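Local structure of Beta/alpha-amylase (Paenibacillus polymyxa, 3VOC) at residues Gln132-Tyr137 and Gly261-Lys266. The protein hydrolyses alpha-1,4-glucosidic linkages of starch, its family 14 beta-amylase domain, the part in this structure, removing maltose from non-reducing chain ends. Residues are numbered along the deposited sequence; the frame is centred on the assembly and turned at random.
Sequences QYDELY and GAAAHK. With CA (calcium ion), chain B.
Asp134 and Lys266 both set CG anti to the backbone N, and their side chains meet at about a right angle. The lysine chain then bends at chi3 (79°), which carries NZ to the carboxylate. Lys266 NZ lies 2.8 Å from Asp134 OD2 in a salt bridge, on the syn side of that oxygen and 18° out of the carboxylate plane. A second, weak bond joins Lys266 NZ to Asp134 OD1 at 3.2 Å. OD1 also accepts a hydrogen bond from Asn267 ND2, so the carboxylate is gripped at both oxygens. Without the carboxylate, as with an alanine in place of Asp134, the Lys266 ammonium would probably lose this mate and Asn267 one of its acceptors.

Beneath the ion pair the helices pack through small residues. Ala263 CB sits 4.1 Å from Asp134 CA. Ala263 CB also lies 3.9 Å from Tyr137 CD2. The tyrosine ring meets the carbonyl carbon of Ala263 at its edge, near the ring plane. Tyr137 CE2 reaches Ala264 CB at 3.9 Å. Ile260 and Ile78 also touch this tyrosine.

The segments belong to helices 127-144 and 240-268, which pack round the eight-stranded TIM barrel. Their local axes run nearly parallel, 9.1 Å apart at closest and at 24°.

Helix 127-144 also serves the calcium ion. Glu135 OE1 binds the calcium ion at 2.2 Å, and so does Gln132 OE1, with a water held by Gln132 O. Glu48, Asp52 and Asn53 complete the site. The chemistry is thus divided: one side of the helix offers oxygens to the metal, while another docks on helix 240-268 through an apolar seam and a partly exposed ion pair.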
loop_
_atom_site.group_PDB
_atom_site.type_symbol
_atom_site.label_atom_id
_atom_site.label_comp_id
_atom_site.label_asym_id
_atom_site.label_seq_id
_atom_site.Cartn_x
_atom_site.Cartn_y
_atom_site.Cartn_z
ATOM N N GLN A 132 -7.447 16.352 4.831
ATOM C CA GLN A 132 -8.343 15.707 3.860
ATOM C C GLN A 132 -8.709 14.265 4.240
ATOM O O GLN A 132 -9.873 13.885 4.145
ATOM C CB GLN A 132 -7.779 15.773 2.437
ATOM C CG GLN A 132 -7.823 17.177 1.807
ATOM C CD GLN A 132 -9.232 17.757 1.685
ATOM O OE1 GLN A 132 -10.211 17.035 1.462
ATOM N NE2 GLN A 132 -9.331 19.076 1.813
ATOM N N TYR A 133 -7.737 13.469 4.691
ATOM C CA TYR A 133 -8.035 12.076 5.044
ATOM C C TYR A 133 -8.899 12.023 6.300
ATOM O O TYR A 133 -9.788 11.193 6.413
ATOM C CB TYR A 133 -6.759 11.262 5.273
ATOM C CG TYR A 133 -5.922 10.918 4.026
ATOM C CD1 TYR A 133 -5.963 11.702 2.864
ATOM C CD2 TYR A 133 -5.044 9.840 4.048
ATOM C CE1 TYR A 133 -5.169 11.379 1.752
ATOM C CE2 TYR A 133 -4.248 9.514 2.942
ATOM C CZ TYR A 133 -4.308 10.300 1.808
ATOM O OH TYR A 133 -3.508 9.991 0.735
ATOM N N ASP A 134 -8.610 12.913 7.244
ATOM C CA ASP A 134 -9.409 13.032 8.478
ATOM C C ASP A 134 -10.885 13.302 8.140
ATOM O O ASP A 134 -11.777 12.630 8.672
ATOM C CB ASP A 134 -8.804 14.129 9.377
ATOM C CG ASP A 134 -9.431 14.192 10.773
ATOM O OD1 ASP A 134 -10.037 13.211 11.242
ATOM O OD2 ASP A 134 -9.285 15.249 11.412
ATOM N N GLU A 135 -11.150 14.262 7.248
ATOM C CA GLU A 135 -12.528 14.537 6.812
ATOM C C GLU A 135 -13.176 13.331 6.130
ATOM O O GLU A 135 -14.360 13.060 6.332
ATOM C CB GLU A 135 -12.581 15.712 5.830
ATOM C CG GLU A 135 -12.080 17.046 6.397
ATOM C CD GLU A 135 -11.899 18.092 5.310
ATOM O OE1 GLU A 135 -11.570 17.730 4.152
ATOM O OE2 GLU A 135 -12.078 19.288 5.614
ATOM N N LEU A 136 -12.401 12.633 5.294
ATOM C CA LEU A 136 -12.936 11.484 4.551
ATOM C C LEU A 136 -13.250 10.313 5.501
ATOM O O LEU A 136 -14.283 9.630 5.359
ATOM C CB LEU A 136 -11.942 11.058 3.457
ATOM C CG LEU A 136 -12.266 9.775 2.677
ATOM C CD1 LEU A 136 -13.536 9.980 1.864
ATOM C CD2 LEU A 136 -11.107 9.397 1.774
ATOM N N TYR A 137 -12.370 10.081 6.474
ATOM C CA TYR A 137 -12.586 8.990 7.437
ATOM C C TYR A 137 -13.804 9.308 8.309
ATOM O O TYR A 137 -14.608 8.423 8.632
ATOM C CB TYR A 137 -11.353 8.771 8.321
ATOM C CG TYR A 137 -10.060 8.324 7.618
ATOM C CD1 TYR A 137 -10.060 7.848 6.312
ATOM C CD2 TYR A 137 -8.841 8.362 8.298
ATOM C CE1 TYR A 137 -8.855 7.424 5.695
ATOM C CE2 TYR A 137 -7.642 7.943 7.700
ATOM C CZ TYR A 137 -7.660 7.483 6.406
ATOM O OH TYR A 137 -6.483 7.076 5.829
ATOM N N GLY A 261 -2.913 6.897 10.492
ATOM C CA GLY A 261 -3.285 5.946 11.530
ATOM C C GLY A 261 -4.041 6.637 12.657
ATOM O O GLY A 261 -5.043 6.128 13.142
ATOM N N ALA A 262 -3.549 7.797 13.078
ATOM C CA ALA A 262 -4.157 8.526 14.185
ATOM C C ALA A 262 -5.526 9.051 13.765
ATOM O O ALA A 262 -6.485 8.988 14.537
ATOM C CB ALA A 262 -3.232 9.667 14.651
ATOM N N ALA A 263 -5.626 9.550 12.526
ATOM C CA ALA A 263 -6.909 9.995 12.013
ATOM C C ALA A 263 -7.897 8.834 11.905
ATOM O O ALA A 263 -9.080 9.004 12.185
ATOM C CB ALA A 263 -6.761 10.720 10.654
ATOM N N ALA A 264 -7.425 7.662 11.495
ATOM C CA ALA A 264 -8.328 6.512 11.371
ATOM C C ALA A 264 -8.814 6.080 12.748
ATOM O O ALA A 264 -10.016 5.834 12.954
ATOM C CB ALA A 264 -7.644 5.363 10.658
ATOM N N HIS A 265 -7.883 5.987 13.693
ATOM C CA HIS A 265 -8.239 5.608 15.057
ATOM C C HIS A 265 -9.238 6.579 15.651
ATOM O O HIS A 265 -10.211 6.172 16.278
ATOM C CB HIS A 265 -7.004 5.487 15.948
ATOM C CG HIS A 265 -6.326 4.160 15.842
ATOM N ND1 HIS A 265 -6.872 3.003 16.362
ATOM C CD2 HIS A 265 -5.143 3.801 15.287
ATOM C CE1 HIS A 265 -6.062 1.989 16.120
ATOM N NE2 HIS A 265 -5.009 2.445 15.464
ATOM N N LYS A 266 -9.005 7.862 15.422
ATOM C CA LYS A 266 -9.854 8.892 16.004
ATOM C C LYS A 266 -11.289 8.765 15.505
ATOM O O LYS A 266 -12.238 8.872 16.289
ATOM C CB LYS A 266 -9.299 10.278 15.691
ATOM C CG LYS A 266 -10.126 11.430 16.295
ATOM C CD LYS A 266 -9.563 12.782 15.869
ATOM C CE LYS A 266 -9.996 13.126 14.453
ATOM N NZ LYS A 266 -9.760 14.560 14.111
HETATM CA CA CA B . -12.421 17.021 2.195
HETATM O O HOH W 1 -12.057 14.760 2.680
#